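Local coordinates for molybdopterin biosynthesis protein MoaB (Sulfolobus tokodaii, PDB 3IWT) that probably binds molybdopterin or a precursor of it during molybdenum cofactor biosynthesis, at residues A[89-94]-A[98-103]; A[71-76]-A[145-150]; A[116-121]-A[162-167]. One frame throughout, in Å; residues are numbered along the deposited sequence.

How the interactions relate
Interaction 1 is nested within the loop that interaction 2 closes, and interactions 2 and 3 are joined by strand 145-150 and helix 154-176, neighbours in the chain. In interaction 1 the loop after strand 84-88 meets helix 99-103; in interaction 2 helix 66-77 packs on strand 145-150; interaction 3 pairs helices 112-123 and 154-176. Interactions 1 and 2, centres about 13 Å apart, touch directly: Gly-89 N lies 2.9 Å from Leu-150 O, probably hydrogen-bonded, and Ile-103 CD1 packs 3.5 Å from Phe-73 CD1. Tyr-148 CG is 3.6 Å from Ile-165 CD1. Interactions 1 and 3 do not touch. A bound glycerol lies about 4 Å from the Phe-118 side chain.

Interaction 1: residues A[89-94]-A[98-103]; sequences GGTGYS and ITVETI
Thr-99 reaches across to two successive carbonyls of the glycine-rich loop, and this is the tight part of the contact. Its hydroxyl OG1 donates to Gly-89 O at 2.7 Å, approaching with a tilt of 24° from the carbonyl plane, while its backbone N donates a longer bond of 3.2 Å to Gly-90 O. OG1 stands beside the backbone N of its own residue (chi1 -60°), which lets hydroxyl and amide grip neighbouring carbonyls together. The hydroxyl sits so close to Gly-90 that a CB there would lie only 2.4 Å from Thr-99 OG1, and the phi of Gly-90 is positive. Gly-89 and Gly-90 belong to the GGTG sequence that follows strand 84-88, a glycine-rich loop of the MogA/MoaB family, whose fold is thought to bind molybdopterin; helix 99-103 begins beside it, with Ile-98 at the N-cap position. A valine in place of Thr-99 would probably leave Gly-89 O without its hydroxyl donor and the loop less firmly tied to the helix start. Next to the polar grip, Thr-91 CG2 meets Val-100 CG2 at 3.8 Å, the two side chains crossing at about a right angle. The looser side is wet: a water donates to Gly-90 O at 2.7 Å and to Glu-101 OE1, and accepts from Val-100 N at 3.1 Å, so Gly-90 O is shared between the water and Thr-99 N. Glu-101 OE2 forms a salt bridge with Lys-136, and beyond Thr-91 the loop reaches the second subunit, where Tyr-93 OH is hydrogen-bonded to Glu-112 N of that chain.

Interaction 2: residues A[71-76]-A[145-150]; sequences KAFTDA and KIVYLL
With chi1 at -82° and chi2 at 84°, the Phe-73 ring extends from helix 66-77 and puts its CE2-CZ end against strand 145-150. Two branched side chains of the strand meet it there. Val-147 CG1, set anti to its backbone N (chi1 177°), comes to the ring's edge near its plane, 3.7 Å from Phe-73 CE2. From Leu-149 it is the CD2 methyl that arrives, lying obliquely to the ring at 3.5 Å from Phe-73 CZ and 3.7 Å from Phe-73 CE2. CE2 is thus touched by methyls of both residues, and the outer end of the ring is wedged between alternate positions of the strand. Tyr-148, between them, points the other way, toward helix 154-176. The contact is wholly apolar and buried, and the backbones stay well apart, 9.4 Å between Phe-73 CA and Val-147 CA, the ring spanning most of that gap. Around it, Ile-21, Ile-85, Ser-87 and Ile-103 also touch the Phe-73 side chain. On the outer side of the helix, Thr-74 OG1 is hydrogen-bonded to Thr-74 OG1 of the third subunit, so the same helix carries both a core face and a subunit interface. A helix laid over one face of a largely parallel sheet, with helix 154-176 on the other, is the three-layer alpha/beta/alpha sandwich of the molybdopterin-binding fold.

Interaction 3: residues A[116-121]-A[162-167]; sequences DVFRLV and KELILP
Leu-164 is the bump of this contact: its forked tip enters a hollow on helix 112-123 formed by Val-117, Phe-118 and Val-121. CG sits beside the leucine's backbone N (chi1 -57°), and the extended chain beyond it splits the two methyls between different walls. CD2 rests against Val-117 CG1 at 3.8 Å. CD1 goes deeper, to the helix backbone itself, 3.7 Å from Phe-118 CA, and also meets Phe-118 CB at 3.9 Å. It lies at the edge of the Phe-118 ring, near its plane, while the ring extends away toward Ala-156 and Ala-160. Val-121 CG2 closes the hollow more loosely, 4.5 Å from Leu-164 CD1. Helices 112-123 and 154-176 run in broadly opposing directions here, steeply inclined, with 137° between their N-to-C directions and the local axes 10.5 Å apart. Helix 154-176 lies against the central sheet of the molybdopterin-binding fold, where Ile-165 packs on Tyr-148 and Leu-150. It has a wider pi-type turn at 162-165, and Leu-164 lies within it. Subunit contacts flank the hollow: Phe-123 of the fourth subunit packs on Val-117 and Val-121, and Tyr-133 OH of that chain is hydrogen-bonded to Leu-164 O.

Interaction 1: residues A[89-94]-A[98-103]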
loop_
_atom_site.group_PDB
_atom_site.type_symbol
_atom_site.label_atom_id
_atom_site.label_comp_id
_atom_site.label_asym_id
_atom_site.label_seq_id
_atom_site.Cartn_x
_atom_site.Cartn_y
_atom_site.Cartn_z
ATOM N N GLY A 89 23.502 -2.906 10.264
ATOM C CA GLY A 89 23.078 -1.776 11.083
ATOM C C GLY A 89 21.742 -1.150 10.711
ATOM O O GLY A 89 21.369 -1.073 9.531
ATOM N N GLY A 90 21.015 -0.743 11.745
ATOM C CA GLY A 90 19.833 0.093 11.608
ATOM C C GLY A 90 18.538 -0.595 11.251
ATOM O O GLY A 90 17.655 0.046 10.656
ATOM N N THR A 91 18.409 -1.864 11.649
ATOM C CA THR A 91 17.225 -2.662 11.325
ATOM C C THR A 91 16.314 -2.943 12.543
ATOM O O THR A 91 15.437 -3.777 12.471
ATOM C CB THR A 91 17.634 -3.980 10.635
ATOM O OG1 THR A 91 18.418 -4.806 11.515
ATOM C CG2 THR A 91 18.444 -3.724 9.358
ATOM N N GLY A 92 16.514 -2.223 13.643
ATOM C CA GLY A 92 15.683 -2.366 14.811
ATOM C C GLY A 92 14.734 -1.214 15.040
ATOM O O GLY A 92 14.298 -0.542 14.095
ATOM N N TYR A 93 14.376 -1.012 16.307
ATOM C CA TYR A 93 13.360 -0.025 16.666
ATOM C C TYR A 93 13.903 1.165 17.461
ATOM O O TYR A 93 13.127 1.915 18.045
ATOM C CB TYR A 93 12.188 -0.705 17.393
ATOM C CG TYR A 93 11.451 -1.630 16.458
ATOM C CD1 TYR A 93 10.475 -1.142 15.588
ATOM C CD2 TYR A 93 11.790 -2.968 16.378
ATOM C CE1 TYR A 93 9.833 -1.987 14.681
ATOM C CE2 TYR A 93 11.167 -3.819 15.473
ATOM C CZ TYR A 93 10.179 -3.342 14.648
ATOM O OH TYR A 93 9.562 -4.208 13.750
ATOM N N SER A 94 15.219 1.379 17.443
ATOM C CA SER A 94 15.742 2.683 17.840
ATOM C C SER A 94 15.105 3.775 16.950
ATOM O O SER A 94 14.841 3.555 15.775
ATOM C CB SER A 94 17.255 2.703 17.735
ATOM O OG SER A 94 17.745 4.019 17.770
ATOM N N ILE A 98 16.746 3.443 10.436
ATOM C CA ILE A 98 15.978 3.751 9.223
ATOM C C ILE A 98 16.397 2.934 7.967
ATOM O O ILE A 98 15.920 3.188 6.858
ATOM C CB ILE A 98 16.044 5.269 8.906
ATOM C CG1 ILE A 98 17.485 5.718 8.593
ATOM C CG2 ILE A 98 15.426 6.122 10.024
ATOM C CD1 ILE A 98 17.501 7.054 7.832
ATOM N N THR A 99 17.238 1.930 8.148
ATOM C CA THR A 99 17.807 1.191 7.020
ATOM C C THR A 99 16.720 0.489 6.190
ATOM O O THR A 99 16.676 0.620 4.958
ATOM C CB THR A 99 18.810 0.142 7.514
ATOM O OG1 THR A 99 19.889 0.777 8.225
ATOM C CG2 THR A 99 19.371 -0.679 6.338
ATOM N N VAL A 100 15.819 -0.212 6.871
ATOM C CA VAL A 100 14.751 -0.986 6.208
ATOM C C VAL A 100 13.747 -0.073 5.511
ATOM O O VAL A 100 13.353 -0.318 4.387
ATOM C CB VAL A 100 14.044 -1.959 7.200
ATOM C CG1 VAL A 100 12.897 -2.693 6.518
ATOM C CG2 VAL A 100 15.089 -2.965 7.757
ATOM N N GLU A 101 13.379 1.002 6.178
ATOM C CA GLU A 101 12.428 1.945 5.656
ATOM C C GLU A 101 13.012 2.705 4.467
ATOM O O GLU A 101 12.283 3.169 3.583
ATOM C CB GLU A 101 12.047 2.939 6.743
ATOM C CG GLU A 101 11.280 2.337 7.912
ATOM C CD GLU A 101 12.098 1.385 8.778
ATOM O OE1 GLU A 101 13.331 1.613 9.018
ATOM O OE2 GLU A 101 11.480 0.380 9.221
ATOM N N THR A 102 14.333 2.851 4.441
ATOM C CA THR A 102 15.006 3.518 3.353
ATOM C C THR A 102 15.170 2.586 2.124
ATOM O O THR A 102 14.891 2.993 0.992
ATOM C CB THR A 102 16.383 4.060 3.811
ATOM O OG1 THR A 102 16.178 4.980 4.886
ATOM C CG2 THR A 102 17.113 4.737 2.662
ATOM N N ILE A 103 15.644 1.359 2.338
ATOM C CA ILE A 103 16.047 0.501 1.224
ATOM C C ILE A 103 14.997 -0.480 0.732
ATOM O O ILE A 103 14.935 -0.788 -0.465
ATOM C CB ILE A 103 17.385 -0.232 1.565
ATOM C CG1 ILE A 103 18.473 0.818 1.824
ATOM C CG2 ILE A 103 17.791 -1.256 0.482
ATOM C CD1 ILE A 103 18.799 1.754 0.657
HETATM O O HOH W 1 15.119 -0.320 9.867
#

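Interaction 2: residues A[71-76]-A[145-150]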
loop_
_atom_site.group_PDB
_atom_site.type_symbol
_atom_site.label_atom_id
_atom_site.label_comp_id
_atom_site.label_asym_id
_atom_site.label_seq_id
_atom_site.Cartn_x
_atom_site.Cartn_y
_atom_site.Cartn_z
ATOM N N LYS A 71 22.817 6.749 -1.147
ATOM C CA LYS A 71 24.026 6.895 -1.952
ATOM C C LYS A 71 24.966 5.687 -1.814
ATOM O O LYS A 71 25.524 5.238 -2.806
ATOM C CB LYS A 71 24.800 8.145 -1.569
ATOM C CG LYS A 71 25.987 8.344 -2.476
ATOM C CD LYS A 71 27.049 9.240 -1.889
ATOM C CE LYS A 71 28.357 9.243 -2.783
ATOM N NZ LYS A 71 28.056 9.139 -4.249
ATOM N N ALA A 72 25.144 5.171 -0.600
ATOM C CA ALA A 72 25.968 3.956 -0.387
ATOM C C ALA A 72 25.420 2.762 -1.186
ATOM O O ALA A 72 26.157 2.063 -1.849
ATOM C CB ALA A 72 26.067 3.601 1.106
ATOM N N PHE A 73 24.107 2.571 -1.169
ATOM C CA PHE A 73 23.495 1.486 -1.932
ATOM C C PHE A 73 23.522 1.668 -3.443
ATOM O O PHE A 73 23.807 0.713 -4.157
ATOM C CB PHE A 73 22.069 1.201 -1.429
ATOM C CG PHE A 73 22.035 0.318 -0.198
ATOM C CD1 PHE A 73 22.188 0.860 1.067
ATOM C CD2 PHE A 73 21.836 -1.055 -0.304
ATOM C CE1 PHE A 73 22.165 0.040 2.220
ATOM C CE2 PHE A 73 21.787 -1.868 0.844
ATOM C CZ PHE A 73 21.955 -1.306 2.102
ATOM N N THR A 74 23.221 2.870 -3.927
ATOM C CA THR A 74 23.270 3.133 -5.378
ATOM C C THR A 74 24.688 3.041 -5.940
ATOM O O THR A 74 24.878 2.549 -7.056
ATOM C CB THR A 74 22.568 4.474 -5.781
ATOM O OG1 THR A 74 23.174 5.591 -5.106
ATOM C CG2 THR A 74 21.114 4.389 -5.453
ATOM N N ASP A 75 25.673 3.510 -5.178
ATOM C CA ASP A 75 27.060 3.346 -5.544
ATOM C C ASP A 75 27.404 1.860 -5.743
ATOM O O ASP A 75 28.106 1.512 -6.690
ATOM C CB ASP A 75 28.005 3.963 -4.487
ATOM C CG ASP A 75 28.143 5.501 -4.611
ATOM O OD1 ASP A 75 27.585 6.100 -5.536
ATOM O OD2 ASP A 75 28.808 6.099 -3.731
ATOM N N ALA A 76 26.902 0.995 -4.869
ATOM C CA ALA A 76 27.183 -0.447 -4.949
ATOM C C ALA A 76 26.397 -1.105 -6.096
ATOM O O ALA A 76 26.933 -1.921 -6.861
ATOM C CB ALA A 76 26.887 -1.128 -3.603
ATOM N N LYS A 145 20.758 -8.419 -8.806
ATOM C CA LYS A 145 21.526 -8.414 -7.566
ATOM C C LYS A 145 20.646 -8.711 -6.336
ATOM O O LYS A 145 19.480 -8.369 -6.306
ATOM C CB LYS A 145 22.189 -7.057 -7.400
ATOM C CG LYS A 145 23.065 -6.643 -8.641
ATOM C CD LYS A 145 23.967 -5.484 -8.293
ATOM C CE LYS A 145 24.542 -4.814 -9.529
ATOM N NZ LYS A 145 25.390 -5.711 -10.381
ATOM N N ILE A 146 21.241 -9.354 -5.338
ATOM C CA ILE A 146 20.562 -9.680 -4.099
ATOM C C ILE A 146 21.043 -8.676 -3.043
ATOM O O ILE A 146 22.197 -8.235 -3.054
ATOM C CB ILE A 146 20.900 -11.116 -3.634
ATOM C CG1 ILE A 146 20.676 -12.133 -4.772
ATOM C CG2 ILE A 146 20.095 -11.493 -2.363
ATOM C CD1 ILE A 146 19.326 -12.005 -5.525
ATOM N N VAL A 147 20.148 -8.307 -2.137
ATOM C CA VAL A 147 20.482 -7.367 -1.090
ATOM C C VAL A 147 20.020 -7.941 0.243
ATOM O O VAL A 147 18.872 -8.367 0.348
ATOM C CB VAL A 147 19.798 -5.996 -1.314
ATOM C CG1 VAL A 147 20.110 -5.048 -0.141
ATOM C CG2 VAL A 147 20.182 -5.375 -2.712
ATOM N N TYR A 148 20.915 -7.958 1.238
ATOM C CA TYR A 148 20.584 -8.402 2.590
ATOM C C TYR A 148 20.820 -7.232 3.535
ATOM O O TYR A 148 21.915 -6.669 3.570
ATOM C CB TYR A 148 21.423 -9.594 3.032
ATOM C CG TYR A 148 21.188 -10.896 2.283
ATOM C CD1 TYR A 148 20.183 -11.765 2.669
ATOM C CD2 TYR A 148 22.014 -11.279 1.211
ATOM C CE1 TYR A 148 19.985 -12.977 1.992
ATOM C CE2 TYR A 148 21.807 -12.463 0.524
ATOM C CZ TYR A 148 20.812 -13.330 0.931
ATOM O OH TYR A 148 20.629 -14.525 0.250
ATOM N N LEU A 149 19.778 -6.869 4.281
ATOM C CA LEU A 149 19.849 -5.822 5.275
ATOM C C LEU A 149 19.878 -6.460 6.651
ATOM O O LEU A 149 18.857 -6.925 7.161
ATOM C CB LEU A 149 18.640 -4.879 5.156
ATOM C CG LEU A 149 18.289 -4.308 3.783
ATOM C CD1 LEU A 149 16.989 -3.434 3.873
ATOM C CD2 LEU A 149 19.492 -3.524 3.179
ATOM N N LEU A 150 21.061 -6.488 7.258
ATOM C CA LEU A 150 21.269 -7.198 8.513
ATOM C C LEU A 150 21.354 -6.280 9.734
ATOM O O LEU A 150 21.685 -5.112 9.602
ATOM C CB LEU A 150 22.535 -8.045 8.430
ATOM C CG LEU A 150 22.640 -9.034 7.255
ATOM C CD1 LEU A 150 23.983 -9.893 7.333
ATOM C CD2 LEU A 150 21.335 -9.933 7.169
#

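Interaction 3: residues A[116-121]-A[162-167]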
loop_
_atom_site.group_PDB
_atom_site.type_symbol
_atom_site.label_atom_id
_atom_site.label_comp_id
_atom_site.label_asym_id
_atom_site.label_seq_id
_atom_site.Cartn_x
_atom_site.Cartn_y
_atom_site.Cartn_z
ATOM N N ASP A 116 11.016 -13.346 8.410
ATOM C CA ASP A 116 10.520 -14.291 9.423
ATOM C C ASP A 116 11.429 -15.490 9.694
ATOM O O ASP A 116 11.552 -15.952 10.841
ATOM C CB ASP A 116 9.051 -14.712 9.140
ATOM C CG ASP A 116 8.836 -15.203 7.735
ATOM O OD1 ASP A 116 8.638 -14.333 6.861
ATOM O OD2 ASP A 116 8.871 -16.442 7.502
ATOM N N VAL A 117 12.085 -16.009 8.652
ATOM C CA VAL A 117 13.029 -17.104 8.852
ATOM C C VAL A 117 14.262 -16.645 9.660
ATOM O O VAL A 117 14.759 -17.388 10.506
ATOM C CB VAL A 117 13.416 -17.789 7.540
ATOM C CG1 VAL A 117 14.454 -18.911 7.814
ATOM C CG2 VAL A 117 12.171 -18.352 6.855
ATOM N N PHE A 118 14.713 -15.412 9.446
ATOM C CA PHE A 118 15.782 -14.872 10.273
ATOM C C PHE A 118 15.335 -14.731 11.729
ATOM O O PHE A 118 16.090 -15.031 12.655
ATOM C CB PHE A 118 16.321 -13.535 9.761
ATOM C CG PHE A 118 17.437 -12.984 10.634
ATOM C CD1 PHE A 118 18.678 -13.615 10.674
ATOM C CD2 PHE A 118 17.216 -11.886 11.474
ATOM C CE1 PHE A 118 19.692 -13.131 11.496
ATOM C CE2 PHE A 118 18.235 -11.398 12.299
ATOM C CZ PHE A 118 19.459 -12.031 12.316
ATOM N N ARG A 119 14.100 -14.289 11.931
ATOM C CA ARG A 119 13.565 -14.186 13.288
ATOM C C ARG A 119 13.403 -15.579 13.927
ATOM O O ARG A 119 13.619 -15.734 15.133
ATOM C CB ARG A 119 12.270 -13.386 13.306
ATOM C CG ARG A 119 12.514 -11.919 13.074
ATOM C CD ARG A 119 11.258 -11.070 13.206
ATOM N NE ARG A 119 10.282 -11.209 12.134
ATOM C CZ ARG A 119 10.108 -10.347 11.139
ATOM N NH1 ARG A 119 10.917 -9.315 10.982
ATOM N NH2 ARG A 119 9.117 -10.528 10.276
ATOM N N LEU A 120 13.104 -16.591 13.111
ATOM C CA LEU A 120 12.982 -17.977 13.601
ATOM C C LEU A 120 14.326 -18.505 14.165
ATOM O O LEU A 120 14.393 -18.998 15.292
ATOM C CB LEU A 120 12.435 -18.882 12.465
ATOM C CG LEU A 120 12.268 -20.404 12.628
ATOM C CD1 LEU A 120 11.536 -20.899 11.387
ATOM C CD2 LEU A 120 13.588 -21.155 12.753
ATOM N N VAL A 121 15.390 -18.403 13.377
ATOM C CA VAL A 121 16.709 -18.842 13.822
ATOM C C VAL A 121 17.244 -17.974 14.979
ATOM O O VAL A 121 17.917 -18.486 15.879
ATOM C CB VAL A 121 17.708 -18.948 12.650
ATOM C CG1 VAL A 121 17.164 -19.896 11.555
ATOM C CG2 VAL A 121 18.004 -17.605 12.087
ATOM N N LYS A 162 25.910 -17.596 8.375
ATOM C CA LYS A 162 26.086 -19.030 8.473
ATOM C C LYS A 162 24.820 -19.834 8.193
ATOM O O LYS A 162 24.873 -20.850 7.497
ATOM C CB LYS A 162 26.616 -19.403 9.861
ATOM C CG LYS A 162 27.988 -18.851 10.163
ATOM C CD LYS A 162 28.459 -19.423 11.482
ATOM C CE LYS A 162 29.825 -18.980 11.874
ATOM N NZ LYS A 162 30.208 -19.721 13.174
ATOM N N GLU A 163 23.682 -19.368 8.704
ATOM C CA GLU A 163 22.476 -20.159 8.618
ATOM C C GLU A 163 21.655 -19.870 7.361
ATOM O O GLU A 163 21.035 -20.781 6.829
ATOM C CB GLU A 163 21.659 -19.980 9.898
ATOM C CG GLU A 163 22.457 -20.326 11.162
ATOM C CD GLU A 163 23.087 -21.694 11.081
ATOM O OE1 GLU A 163 22.383 -22.655 10.723
ATOM O OE2 GLU A 163 24.292 -21.811 11.343
ATOM N N LEU A 164 21.673 -18.621 6.859
ATOM C CA LEU A 164 20.783 -18.235 5.762
ATOM C C LEU A 164 21.422 -17.754 4.452
ATOM O O LEU A 164 20.947 -18.111 3.381
ATOM C CB LEU A 164 19.816 -17.148 6.259
ATOM C CG LEU A 164 18.969 -17.532 7.480
ATOM C CD1 LEU A 164 17.979 -16.410 7.762
ATOM C CD2 LEU A 164 18.231 -18.835 7.270
ATOM N N ILE A 165 22.482 -16.957 4.535
ATOM C CA ILE A 165 23.089 -16.384 3.341
ATOM C C ILE A 165 24.032 -17.376 2.655
ATOM O O ILE A 165 23.837 -17.714 1.481
ATOM C CB ILE A 165 23.789 -15.031 3.653
ATOM C CG1 ILE A 165 22.763 -14.050 4.245
ATOM C CG2 ILE A 165 24.504 -14.493 2.416
ATOM C CD1 ILE A 165 23.340 -12.687 4.592
ATOM N N LEU A 166 25.047 -17.852 3.366
ATOM C CA LEU A 166 26.031 -18.754 2.744
ATOM C C LEU A 166 25.394 -19.988 2.074
ATOM O O LEU A 166 25.764 -20.324 0.956
ATOM C CB LEU A 166 27.144 -19.149 3.738
ATOM C CG LEU A 166 28.064 -17.983 4.173
ATOM C CD1 LEU A 166 29.041 -18.415 5.282
ATOM C CD2 LEU A 166 28.839 -17.351 3.002
ATOM N N PRO A 167 24.432 -20.664 2.738
ATOM C CA PRO A 167 23.839 -21.879 2.139
ATOM C C PRO A 167 22.953 -21.711 0.899
ATOM O O PRO A 167 22.838 -22.656 0.107
ATOM C CB PRO A 167 23.000 -22.457 3.294
ATOM C CG PRO A 167 23.555 -21.831 4.521
ATOM C CD PRO A 167 23.897 -20.447 4.095
#